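Local coordinates for protein Non-sulfated chondroitin lyase E66 (Autographa californica nucleopolyhedrovirus, PDB 3VSN) that cleaves non-sulfated chondroitin as a lyase of the occlusion-derived virus envelope and is essential for oral infection of the insect host, at residues 374-379 with 481-486; 411-416 with 433-438; 423-428 with 593-598. All blocks are in the same frame, centred on the assembly; numbering follows the deposited sequence. Where two conformers were deposited one is given.

Contact 1 of 3, residues 374-379 with 481-486; sequences RIINYN and TSVNTN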
ATOM      1  N   ARG A 374      13.126   5.427 -11.506  1.00 18.23           N
ATOM      2  CA  ARG A 374      13.564   4.129 -10.996  1.00 18.92           C
ATOM      3  C   ARG A 374      12.832   3.837  -9.694  1.00 17.85           C
ATOM      4  O   ARG A 374      12.685   4.726  -8.852  1.00 17.34           O
ATOM      5  CB  ARG A 374      15.077   4.118 -10.744  1.00 21.13           C
ATOM      6  CG  ARG A 374      15.946   3.985 -11.987  1.00 23.83           C
ATOM      7  CD  ARG A 374      17.361   3.547 -11.610  1.00 25.97           C
ATOM      8  NE  ARG A 374      18.404   3.897 -12.589  1.00 28.19           N
ATOM      9  CZ  ARG A 374      18.531   5.070 -13.213  1.00 28.95           C
ATOM     10  NH1 ARG A 374      17.687   6.068 -12.981  1.00 30.20           N
ATOM     11  NH2 ARG A 374      19.523   5.255 -14.074  1.00 30.10           N
ATOM     12  N   ILE A 375      12.356   2.607  -9.532  1.00 16.94           N
ATOM     13  CA  ILE A 375      11.779   2.207  -8.254  1.00 16.58           C
ATOM     14  C   ILE A 375      12.920   1.781  -7.329  1.00 16.35           C
ATOM     15  O   ILE A 375      13.409   0.652  -7.393  1.00 16.31           O
ATOM     16  CB  ILE A 375      10.703   1.098  -8.391  1.00 16.57           C
ATOM     17  CG1 ILE A 375       9.571   1.569  -9.317  1.00 16.45           C
ATOM     18  CG2 ILE A 375      10.152   0.722  -7.019  1.00 16.24           C
ATOM     19  CD1 ILE A 375       8.557   0.502  -9.682  1.00 16.93           C
ATOM     20  N   ILE A 376      13.357   2.717  -6.496  1.00 15.86           N
ATOM     21  CA  ILE A 376      14.411   2.460  -5.525  1.00 15.71           C
ATOM     22  C   ILE A 376      13.732   2.187  -4.194  1.00 15.60           C
ATOM     23  O   ILE A 376      13.129   3.090  -3.616  1.00 15.41           O
ATOM     24  CB  ILE A 376      15.365   3.668  -5.384  1.00 15.64           C
ATOM     25  CG1 ILE A 376      15.915   4.077  -6.756  1.00 15.63           C
ATOM     26  CG2 ILE A 376      16.483   3.364  -4.386  1.00 15.49           C
ATOM     27  CD1 ILE A 376      16.615   5.423  -6.774  1.00 15.60           C
ATOM     28  N   ASN A 377      13.806   0.943  -3.723  1.00 15.46           N
ATOM     29  CA  ASN A 377      13.189   0.591  -2.446  1.00 15.72           C
ATOM     30  C   ASN A 377      14.165   0.821  -1.299  1.00 15.90           C
ATOM     31  O   ASN A 377      15.371   0.920  -1.519  1.00 15.84           O
ATOM     32  CB  ASN A 377      12.677  -0.855  -2.450  1.00 15.64           C
ATOM     33  CG  ASN A 377      11.426  -1.039  -1.601  1.00 15.60           C
ATOM     34  OD1 ASN A 377      11.001  -0.133  -0.881  1.00 15.38           O
ATOM     35  ND2 ASN A 377      10.829  -2.224  -1.686  1.00 15.55           N
ATOM     36  N   TYR A 378      13.636   0.916  -0.083  1.00 15.87           N
ATOM     37  CA  TYR A 378      14.458   1.177   1.099  1.00 16.25           C
ATOM     38  C   TYR A 378      15.243  -0.057   1.535  1.00 16.74           C
ATOM     39  O   TYR A 378      14.859  -1.190   1.239  1.00 17.22           O
ATOM     40  CB  TYR A 378      13.589   1.677   2.260  1.00 15.83           C
ATOM     41  CG  TYR A 378      12.707   2.849   1.892  1.00 15.82           C
ATOM     42  CD1 TYR A 378      13.225   4.147   1.842  1.00 15.70           C
ATOM     43  CD2 TYR A 378      11.359   2.663   1.584  1.00 15.65           C
ATOM     44  CE1 TYR A 378      12.423   5.224   1.497  1.00 15.77           C
ATOM     45  CE2 TYR A 378      10.548   3.734   1.238  1.00 15.66           C
ATOM     46  CZ  TYR A 378      11.089   5.009   1.193  1.00 15.68           C
ATOM     47  OH  TYR A 378      10.290   6.070   0.850  1.00 15.76           O
ATOM     48  N   ASN A 379      16.357   0.182   2.222  1.00 16.84           N
ATOM     49  CA  ASN A 379      17.053  -0.862   2.963  1.00 17.11           C
ATOM     50  C   ASN A 379      17.342  -0.365   4.385  1.00 17.19           C
ATOM     51  O   ASN A 379      16.969   0.760   4.733  1.00 16.95           O
ATOM     52  CB  ASN A 379      18.321  -1.332   2.224  1.00 17.23           C
ATOM     53  CG  ASN A 379      19.324  -0.213   1.994  1.00 17.55           C
ATOM     54  OD1 ASN A 379      19.794   0.418   2.937  1.00 17.75           O
ATOM     55  ND2 ASN A 379      19.671   0.021   0.735  1.00 17.69           N
ATOM     56  N   THR A 481      22.960   6.470  -2.305  1.00 17.74           N
ATOM     57  CA  THR A 481      24.169   6.754  -3.092  1.00 18.66           C
ATOM     58  C   THR A 481      24.720   5.535  -3.838  1.00 19.24           C
ATOM     59  O   THR A 481      25.614   5.677  -4.669  1.00 19.75           O
ATOM     60  CB  THR A 481      25.306   7.356  -2.233  1.00 18.81           C
ATOM     61  OG1 THR A 481      25.665   6.432  -1.201  1.00 19.10           O
ATOM     62  CG2 THR A 481      24.883   8.681  -1.599  1.00 18.79           C
ATOM     63  N   SER A 482      24.202   4.344  -3.538  1.00 19.82           N
ATOM     64  CA  SER A 482      24.626   3.134  -4.248  1.00 20.96           C
ATOM     65  C   SER A 482      23.957   3.037  -5.622  1.00 21.34           C
ATOM     66  O   SER A 482      24.409   2.287  -6.490  1.00 21.47           O
ATOM     67  CB  SER A 482      24.358   1.872  -3.417  1.00 20.85           C
ATOM     68  OG  SER A 482      22.984   1.517  -3.438  1.00 21.26           O
ATOM     69  N   VAL A 483      22.885   3.802  -5.812  1.00 21.73           N
ATOM     70  CA  VAL A 483      22.172   3.827  -7.086  1.00 22.65           C
ATOM     71  C   VAL A 483      22.867   4.808  -8.024  1.00 23.63           C
ATOM     72  O   VAL A 483      23.062   5.971  -7.683  1.00 23.51           O
ATOM     73  CB  VAL A 483      20.685   4.217  -6.900  1.00 22.43           C
ATOM     74  CG1 VAL A 483      19.947   4.217  -8.235  1.00 22.28           C
ATOM     75  CG2 VAL A 483      20.003   3.273  -5.917  1.00 21.89           C
ATOM     76  N   ASN A 484      23.260   4.331  -9.199  1.00 25.33           N
ATOM     77  CA  ASN A 484      23.883   5.207 -10.180  1.00 26.42           C
ATOM     78  C   ASN A 484      22.870   5.687 -11.214  1.00 25.87           C
ATOM     79  O   ASN A 484      22.284   4.891 -11.949  1.00 26.75           O
ATOM     80  CB  ASN A 484      25.104   4.538 -10.825  1.00 28.64           C
ATOM     81  CG  ASN A 484      26.262   4.381  -9.848  1.00 30.24           C
ATOM     82  OD1 ASN A 484      26.557   3.276  -9.394  1.00 32.20           O
ATOM     83  ND2 ASN A 484      26.916   5.490  -9.512  1.00 30.89           N
ATOM     84  N   THR A 485      22.636   6.995 -11.214  1.00 24.76           N
ATOM     85  CA  THR A 485      21.754   7.639 -12.178  1.00 24.02           C
ATOM     86  C   THR A 485      22.593   8.667 -12.924  1.00 23.36           C
ATOM     87  O   THR A 485      23.784   8.812 -12.650  1.00 23.62           O
ATOM     88  CB  THR A 485      20.551   8.332 -11.495  1.00 23.88           C
ATOM     89  OG1 THR A 485      21.006   9.460 -10.738  1.00 23.53           O
ATOM     90  CG2 THR A 485      19.805   7.370 -10.569  1.00 24.16           C
ATOM     91  N   ASN A 486      21.984   9.385 -13.861  1.00 22.73           N
ATOM     92  CA  ASN A 486      22.700  10.437 -14.581  1.00 22.23           C
ATOM     93  C   ASN A 486      22.737  11.777 -13.833  1.00 21.68           C
ATOM     94  O   ASN A 486      23.426  12.709 -14.263  1.00 21.90           O
ATOM     95  CB  ASN A 486      22.157  10.596 -16.007  1.00 22.26           C
ATOM     96  CG  ASN A 486      22.315   9.330 -16.839  1.00 22.65           C
ATOM     97  OD1 ASN A 486      21.378   8.897 -17.509  1.00 23.32           O
ATOM     98  ND2 ASN A 486      23.496   8.727 -16.790  1.00 22.30           N
TER
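Ile376 and Val483 meet methyl to methyl where two surface loops of the beta-rich part of this lyase come together, one running from strand 367-370 to strand 390-391, the other leading from strand 472-480 into helix 490-496. The tight part is this apolar pair, its side chains reaching tip to tip. CD1 of Ile376 lies 3.8 Å from CG1 of Val483, and CG2 of Ile376 lies at the same 3.8 Å from CG2 of Val483, so both branches of the forked isoleucine find a methyl of the valine. Branched aliphatic residues suit the spot because Phe506 of strand 504-506 also packs on Ile376, which makes a small greasy patch between loops.

The looser side belongs to Arg374, which lies exposed at the surface. Its chain is extended from CG to NE and passes Val483 before the guanidinium arrives beside Thr485. The peptide oxygen of Asn484 stands obliquely to the guanidinium, 3.5 Å from Arg374 NH2. Thr485 serves both sides of its character: OG1 is hydrogen-bonded to Asp487, while its methyl turns to the arginine, CG2 lying over one guanidinium face near the rim, 3.5 Å from NH1 of Arg374.

Contact 2 of 3, residues 411-416 with 433-438; sequences RPTIGQ and KFAEMN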
ATOM      1  N   ARG A 411      -0.344   4.099  19.392  1.00 16.68           N
ATOM      2  CA  ARG A 411      -1.271   5.196  19.109  1.00 16.52           C
ATOM      3  C   ARG A 411      -0.570   6.528  19.340  1.00 16.00           C
ATOM      4  O   ARG A 411       0.252   6.638  20.251  1.00 15.72           O
ATOM      5  CB  ARG A 411      -2.509   5.133  20.016  1.00 17.18           C
ATOM      6  CG  ARG A 411      -3.385   3.902  19.851  1.00 17.75           C
ATOM      7  CD  ARG A 411      -4.128   3.887  18.525  1.00 18.21           C
ATOM      8  NE  ARG A 411      -5.073   2.776  18.480  1.00 18.83           N
ATOM      9  CZ  ARG A 411      -6.334   2.841  18.899  1.00 19.21           C
ATOM     10  NH1 ARG A 411      -6.827   3.976  19.389  1.00 19.06           N
ATOM     11  NH2 ARG A 411      -7.106   1.766  18.823  1.00 19.37           N
ATOM     12  N   PRO A 412      -0.900   7.550  18.527  1.00 15.46           N
ATOM     13  CA  PRO A 412      -0.316   8.870  18.735  1.00 15.23           C
ATOM     14  C   PRO A 412      -0.967   9.572  19.927  1.00 15.30           C
ATOM     15  O   PRO A 412      -2.142   9.341  20.207  1.00 15.28           O
ATOM     16  CB  PRO A 412      -0.659   9.601  17.436  1.00 15.09           C
ATOM     17  CG  PRO A 412      -1.949   8.984  16.999  1.00 15.07           C
ATOM     18  CD  PRO A 412      -1.853   7.537  17.398  1.00 15.26           C
ATOM     19  N   THR A 413      -0.204  10.411  20.625  1.00 15.27           N
ATOM     20  CA  THR A 413      -0.749  11.225  21.717  1.00 15.22           C
ATOM     21  C   THR A 413      -1.806  12.189  21.172  1.00 14.76           C
ATOM     22  O   THR A 413      -2.878  12.343  21.759  1.00 14.61           O
ATOM     23  CB  THR A 413       0.359  12.022  22.432  1.00 15.78           C
ATOM     24  OG1 THR A 413       1.362  11.118  22.906  1.00 16.51           O
ATOM     25  CG2 THR A 413      -0.208  12.818  23.616  1.00 16.07           C
ATOM     26  N   ILE A 414      -1.481  12.833  20.052  1.00 13.98           N
ATOM     27  CA  ILE A 414      -2.431  13.650  19.307  1.00 13.52           C
ATOM     28  C   ILE A 414      -2.464  13.149  17.862  1.00 13.08           C
ATOM     29  O   ILE A 414      -1.419  12.865  17.272  1.00 12.62           O
ATOM     30  CB  ILE A 414      -2.047  15.150  19.327  1.00 13.61           C
ATOM     31  CG1 ILE A 414      -2.084  15.698  20.764  1.00 13.81           C
ATOM     32  CG2 ILE A 414      -2.956  15.965  18.407  1.00 13.50           C
ATOM     33  CD1 ILE A 414      -1.533  17.103  20.909  1.00 13.86           C
ATOM     34  N   GLY A 415      -3.668  13.022  17.314  1.00 12.69           N
ATOM     35  CA  GLY A 415      -3.850  12.694  15.904  1.00 12.70           C
ATOM     36  C   GLY A 415      -5.145  13.286  15.391  1.00 12.73           C
ATOM     37  O   GLY A 415      -6.218  12.743  15.645  1.00 12.71           O
ATOM     38  N   GLN A 416      -5.045  14.420  14.701  1.00 12.66           N
ATOM     39  CA  GLN A 416      -6.201  15.060  14.071  1.00 12.56           C
ATOM     40  C   GLN A 416      -5.807  15.431  12.654  1.00 12.12           C
ATOM     41  O   GLN A 416      -4.824  16.148  12.452  1.00 12.00           O
ATOM     42  CB  GLN A 416      -6.633  16.323  14.831  1.00 13.14           C
ATOM     43  CG  GLN A 416      -6.908  16.140  16.319  1.00 13.80           C
ATOM     44  CD  GLN A 416      -8.154  15.319  16.612  1.00 14.25           C
ATOM     45  OE1 GLN A 416      -9.130  15.330  15.854  1.00 14.68           O
ATOM     46  NE2 GLN A 416      -8.133  14.613  17.729  1.00 14.45           N
ATOM     47  N   LYS A 433       1.209  14.320  17.527  1.00 12.59           N
ATOM     48  CA  LYS A 433       2.226  14.265  18.571  1.00 13.15           C
ATOM     49  C   LYS A 433       2.508  12.802  18.906  1.00 13.32           C
ATOM     50  O   LYS A 433       1.581  12.006  19.086  1.00 13.24           O
ATOM     51  CB  LYS A 433       1.799  15.052  19.816  1.00 13.37           C
ATOM     52  CG  LYS A 433       2.893  15.181  20.871  1.00 13.91           C
ATOM     53  CD  LYS A 433       2.446  16.024  22.055  1.00 14.50           C
ATOM     54  CE  LYS A 433       3.599  16.287  23.014  1.00 14.82           C
ATOM     55  NZ  LYS A 433       3.164  17.128  24.166  1.00 15.56           N
ATOM     56  N   PHE A 434       3.792  12.460  18.975  1.00 13.52           N
ATOM     57  CA  PHE A 434       4.225  11.080  19.155  1.00 13.81           C
ATOM     58  C   PHE A 434       5.108  10.946  20.397  1.00 14.10           C
ATOM     59  O   PHE A 434       6.276  11.351  20.382  1.00 14.07           O
ATOM     60  CB  PHE A 434       4.995  10.597  17.919  1.00 13.82           C
ATOM     61  CG  PHE A 434       4.335  10.939  16.603  1.00 13.86           C
ATOM     62  CD1 PHE A 434       3.354  10.112  16.066  1.00 13.73           C
ATOM     63  CD2 PHE A 434       4.720  12.072  15.885  1.00 13.79           C
ATOM     64  CE1 PHE A 434       2.760  10.411  14.846  1.00 13.71           C
ATOM     65  CE2 PHE A 434       4.128  12.377  14.667  1.00 13.75           C
ATOM     66  CZ  PHE A 434       3.148  11.544  14.145  1.00 13.60           C
ATOM     67  N   ALA A 435       4.546  10.377  21.464  1.00 14.44           N
ATOM     68  CA  ALA A 435       5.271  10.186  22.725  1.00 14.86           C
ATOM     69  C   ALA A 435       6.576   9.403  22.544  1.00 15.32           C
ATOM     70  O   ALA A 435       7.600   9.758  23.127  1.00 15.39           O
ATOM     71  CB  ALA A 435       4.382   9.511  23.765  1.00 14.77           C
ATOM     72  N   GLU A 436       6.537   8.364  21.711  1.00 15.58           N
ATOM     73  CA  GLU A 436       7.677   7.457  21.535  1.00 15.85           C
ATOM     74  C   GLU A 436       8.782   8.010  20.630  1.00 15.86           C
ATOM     75  O   GLU A 436       9.861   7.424  20.535  1.00 15.83           O
ATOM     76  CB  GLU A 436       7.205   6.088  21.024  1.00 16.48           C
ATOM     77  CG  GLU A 436       6.263   5.339  21.962  1.00 16.88           C
ATOM     78  CD  GLU A 436       4.814   5.805  21.880  1.00 17.41           C
ATOM     79  OE1 GLU A 436       4.466   6.603  20.982  1.00 17.30           O
ATOM     80  OE2 GLU A 436       4.010   5.367  22.726  1.00 18.20           O
ATOM     81  N   MET A 437       8.514   9.128  19.960  1.00 15.67           N
ATOM     82  CA  MET A 437       9.543   9.804  19.171  1.00 15.65           C
ATOM     83  C   MET A 437       9.962  11.108  19.843  1.00 15.49           C
ATOM     84  O   MET A 437      10.033  12.159  19.197  1.00 15.01           O
ATOM     85  CB  MET A 437       9.083  10.033  17.723  1.00 15.88           C
ATOM     86  CG  MET A 437       8.978   8.744  16.914  1.00 16.36           C
ATOM     87  SD  MET A 437       8.843   8.960  15.125  1.00 17.08           S
ATOM     88  CE  MET A 437       7.204   9.666  14.987  1.00 16.35           C
ATOM     89  N   ASN A 438      10.236  11.023  21.147  1.00 15.29           N
ATOM     90  CA  ASN A 438      10.729  12.161  21.925  1.00 15.37           C
ATOM     91  C   ASN A 438       9.715  13.318  21.994  1.00 15.04           C
ATOM     92  O   ASN A 438      10.093  14.495  21.996  1.00 14.92           O
ATOM     93  CB  ASN A 438      12.078  12.623  21.347  1.00 15.78           C
ATOM     94  CG  ASN A 438      12.773  13.650  22.210  1.00 16.18           C
ATOM     95  OD1 ASN A 438      12.712  13.591  23.434  1.00 16.75           O
ATOM     96  ND2 ASN A 438      13.447  14.601  21.567  1.00 16.16           N
TER
HETATM   97  O   HOH W   1       2.385   8.515  20.997  1.00 15.11           O
HETATM   98  O   HOH W   2       1.297   5.363  22.337  1.00 31.39           O
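Lys433 has the most surface buried here, and its main neighbours are Thr413 and Ile414. Its backbone does the bonding. The N-H of Lys433 gives a sound hydrogen bond to Ile414 O (3.0 Å, 159°), and its own carbonyl receives two weak ones: Thr413 N approaches Lys433 O to 2.8 Å but at a bent angle, whereas Ile414 N comes in nearly straight but from 3.3 Å. Above this backbone pairing the side chains of Ile414 and Lys433 stand on the same face of the sheet, CB to CB at 3.9 Å. With CG anti to the backbone N (chi1 -173°) and every later torsion extended, the lysine offers its CB to the isoleucine and carries its ammonium away.

Two residues, Thr413 and Ile414, facing a single Lys433 make a classic beta bulge, set at the open end of the antiparallel hairpin of strands 414-421 and 426-434. At Thr413, the extra position, a short polar side chain suits the exposed place: OG1 lies 3.5 Å from Ala435 CB.

Beyond the bulge the chains are bridged by water. One water donates to Arg411 O and to Glu436 OE1 while accepting from Ala435 N, and a second spans Arg411 O and Glu436 OE2, 2.7 Å from each. Both carboxylate oxygens of Glu436 are thus engaged, OE1 also by Tyr348. On the buried side, Pro412 CB leans obliquely on the Phe434 ring, 4.3 Å from CD1, and Met437 CE covers one face of that ring. Arg411 turns away to a salt bridge with Asp248, its side chain about 10 Å from those of the proton acceptor His246 and of Glu350, which is important for activity.

Contact 3 of 3, residues 423-428 with 593-598; sequences DTAGAI and VMVKEN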
ATOM      1  N   ASP A 423     -10.760  17.943  -8.449  1.00 16.08           N
ATOM      2  CA  ASP A 423     -10.485  17.141  -9.647  0.50 16.24           C
ATOM      3  C   ASP A 423      -9.039  16.660  -9.743  1.00 16.00           C
ATOM      4  O   ASP A 423      -8.782  15.470  -9.927  1.00 16.02           O
ATOM      5  CB  ASP A 423     -10.822  17.935 -10.912  0.50 17.08           C
ATOM      6  CG  ASP A 423     -12.285  17.858 -11.278  0.50 17.64           C
ATOM      7  OD1 ASP A 423     -13.065  17.254 -10.516  0.50 18.07           O
ATOM      8  OD2 ASP A 423     -12.655  18.409 -12.337  0.50 17.99           O
ATOM      9  N   THR A 424      -8.097  17.595  -9.631  1.00 15.09           N
ATOM     10  CA  THR A 424      -6.682  17.286  -9.843  1.00 14.56           C
ATOM     11  C   THR A 424      -5.810  17.556  -8.619  1.00 13.77           C
ATOM     12  O   THR A 424      -4.617  17.259  -8.631  1.00 13.67           O
ATOM     13  CB  THR A 424      -6.099  18.083 -11.033  1.00 14.76           C
ATOM     14  OG1 THR A 424      -5.997  19.469 -10.679  1.00 15.11           O
ATOM     15  CG2 THR A 424      -6.968  17.933 -12.283  1.00 14.90           C
ATOM     16  N   ALA A 425      -6.405  18.113  -7.569  1.00 12.87           N
ATOM     17  CA  ALA A 425      -5.637  18.520  -6.403  1.00 12.19           C
ATOM     18  C   ALA A 425      -6.211  17.972  -5.106  1.00 11.76           C
ATOM     19  O   ALA A 425      -7.410  17.729  -4.999  1.00 11.59           O
ATOM     20  CB  ALA A 425      -5.535  20.038  -6.345  1.00 12.15           C
ATOM     21  N   GLY A 426      -5.339  17.778  -4.123  1.00 11.43           N
ATOM     22  CA  GLY A 426      -5.751  17.311  -2.806  1.00 11.13           C
ATOM     23  C   GLY A 426      -4.832  17.873  -1.740  1.00 10.96           C
ATOM     24  O   GLY A 426      -3.611  17.886  -1.912  1.00 10.80           O
ATOM     25  N   ALA A 427      -5.420  18.348  -0.647  1.00 10.82           N
ATOM     26  CA  ALA A 427      -4.654  18.855   0.484  1.00 10.68           C
ATOM     27  C   ALA A 427      -4.913  18.020   1.727  1.00 10.57           C
ATOM     28  O   ALA A 427      -6.024  17.529   1.937  1.00 10.42           O
ATOM     29  CB  ALA A 427      -4.994  20.314   0.752  1.00 10.72           C
ATOM     30  N   ILE A 428      -3.883  17.873   2.553  1.00 10.43           N
ATOM     31  CA  ILE A 428      -4.008  17.149   3.811  1.00 10.39           C
ATOM     32  C   ILE A 428      -3.354  17.947   4.937  1.00 10.38           C
ATOM     33  O   ILE A 428      -2.246  18.457   4.786  1.00 10.48           O
ATOM     34  CB  ILE A 428      -3.473  15.695   3.705  1.00 10.40           C
ATOM     35  CG1 ILE A 428      -3.632  14.946   5.036  1.00 10.34           C
ATOM     36  CG2 ILE A 428      -2.034  15.658   3.194  1.00 10.41           C
ATOM     37  CD1 ILE A 428      -3.522  13.440   4.906  1.00 10.38           C
ATOM     38  N   VAL A 593      -9.360  22.730   6.430  1.00 11.16           N
ATOM     39  CA  VAL A 593      -8.585  22.712   5.193  1.00 11.20           C
ATOM     40  C   VAL A 593      -9.561  22.860   4.026  1.00 11.50           C
ATOM     41  O   VAL A 593     -10.696  22.373   4.096  1.00 11.41           O
ATOM     42  CB  VAL A 593      -7.703  21.437   5.067  1.00 11.15           C
ATOM     43  CG1 VAL A 593      -8.545  20.184   4.840  1.00 10.95           C
ATOM     44  CG2 VAL A 593      -6.670  21.592   3.954  1.00 11.09           C
ATOM     45  N   MET A 594      -9.123  23.542   2.971  1.00 11.80           N
ATOM     46  CA  MET A 594      -9.974  23.826   1.818  1.00 12.16           C
ATOM     47  C   MET A 594      -9.165  23.786   0.532  1.00 11.92           C
ATOM     48  O   MET A 594      -8.012  24.226   0.508  1.00 11.54           O
ATOM     49  CB  MET A 594     -10.622  25.211   1.961  1.00 12.94           C
ATOM     50  CG  MET A 594     -11.575  25.580   0.828  1.00 14.00           C
ATOM     51  SD  MET A 594     -11.729  27.363   0.558  1.00 16.12           S
ATOM     52  CE  MET A 594     -10.268  27.651  -0.430  1.00 15.34           C
ATOM     53  N   VAL A 595      -9.773  23.261  -0.528  1.00 11.71           N
ATOM     54  CA  VAL A 595      -9.195  23.316  -1.868  1.00 12.01           C
ATOM     55  C   VAL A 595     -10.252  23.823  -2.839  1.00 12.36           C
ATOM     56  O   VAL A 595     -11.403  23.388  -2.787  1.00 12.37           O
ATOM     57  CB  VAL A 595      -8.666  21.939  -2.335  1.00 12.01           C
ATOM     58  CG1 VAL A 595      -8.142  22.013  -3.767  1.00 11.97           C
ATOM     59  CG2 VAL A 595      -7.562  21.453  -1.407  1.00 11.88           C
ATOM     60  N   LYS A 596      -9.854  24.750  -3.708  1.00 12.77           N
ATOM     61  CA  LYS A 596     -10.738  25.296  -4.738  1.00 13.41           C
ATOM     62  C   LYS A 596     -10.121  25.076  -6.108  1.00 13.81           C
ATOM     63  O   LYS A 596      -8.960  25.420  -6.339  1.00 13.79           O
ATOM     64  CB  LYS A 596     -10.994  26.792  -4.503  1.00 13.39           C
ATOM     65  CG  LYS A 596     -11.722  27.496  -5.639  1.00 13.77           C
ATOM     66  CD  LYS A 596     -12.066  28.936  -5.293  1.00 13.91           C
ATOM     67  CE  LYS A 596     -12.502  29.708  -6.530  1.00 14.33           C
ATOM     68  NZ  LYS A 596     -11.347  30.107  -7.384  1.00 14.27           N
ATOM     69  N   GLU A 597     -10.905  24.498  -7.011  1.00 14.65           N
ATOM     70  CA  GLU A 597     -10.463  24.256  -8.373  1.00 15.84           C
ATOM     71  C   GLU A 597     -11.654  24.314  -9.311  1.00 16.81           C
ATOM     72  O   GLU A 597     -12.663  23.630  -9.102  1.00 16.52           O
ATOM     73  CB  GLU A 597      -9.738  22.905  -8.487  1.00 15.87           C
ATOM     74  CG  GLU A 597      -9.306  22.564  -9.904  1.00 16.26           C
ATOM     75  CD  GLU A 597      -8.583  21.233 -10.019  1.00 16.58           C
ATOM     76  OE1 GLU A 597      -8.737  20.358  -9.137  1.00 16.35           O
ATOM     77  OE2 GLU A 597      -7.855  21.066 -11.021  1.00 17.02           O
ATOM     78  N   ASN A 598     -11.514  25.135 -10.351  1.00 18.13           N
ATOM     79  CA  ASN A 598     -12.596  25.418 -11.286  1.00 19.45           C
ATOM     80  C   ASN A 598     -13.804  25.977 -10.529  1.00 19.77           C
ATOM     81  O   ASN A 598     -13.667  26.983  -9.832  1.00 20.87           O
ATOM     82  CB  ASN A 598     -12.924  24.180 -12.136  1.00 19.83           C
ATOM     83  CG  ASN A 598     -11.723  23.693 -12.934  1.00 20.46           C
ATOM     84  OD1 ASN A 598     -10.933  24.497 -13.438  1.00 20.98           O
ATOM     85  ND2 ASN A 598     -11.577  22.378 -13.049  1.00 20.54           N
TER
HETATM   86  O   HOH W   3     -12.720  20.525  -9.712  1.00 20.81           O
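Ala427 sets its single methyl against two valines of the facing strand: CB lies 3.5 Å from Val595 CG2 and 3.8 Å from Val593 CG2. The small alanine is the shallow place and the branched valines are the bumps that fill it. Two residues earlier on the first segment, Ala425 CB is met by the other methyl of Val595, CG1, at 4.2 Å. With CG1 anti to the backbone N (chi1 177°), the valine straddles the two alanines, one branch for each. Strands 426-434 and 592-597 belong to different seven-stranded antiparallel sheets, so these side chains pack face to face across a beta sandwich. Phe588 of the neighbouring strand 584-589 also touches Ala427 and Val593.

At the end of the interface, the apolar bumps give way to a long polar side chain. Glu597, fully extended beyond CG, pushes its carboxylate up to the turn before strand 426-434. There OE1 takes a nearly straight bond from Thr424 N (2.9 Å, 173°) on its syn side, and OE2 receives the Thr424 hydroxyl, OG1, in a very short bond of 2.5 Å. Thr422 OG1 also binds OE1.

Glu597 is buried, and the two bonds to OE1 would probably offset part of the cost of burying a charged carboxylate; the hydroxyl contact at OE2 is too short to weigh exactly.

Overall arrangement
From the N terminus, past the helical domain, the chain first reaches 374-379, then 411-416, 423-428 and 433-438. Contact 2 closes a short loop of 16 residues, the hairpin of strands 414-421 and 426-434. Contact 1 closes only at 481-486, about a hundred residues after it opened, so contact 2 lies wholly within its span. Contact 3 spans the longest interval, from 423-428 to 593-598, and crosses both others. Contact 1 joins two surface loops, contact 2 the strands of one hairpin, and contact 3 the sheet holding that hairpin to a second sheet. Contacts 2 and 3 share strand 426-434, their nearest atoms about 8 Å apart.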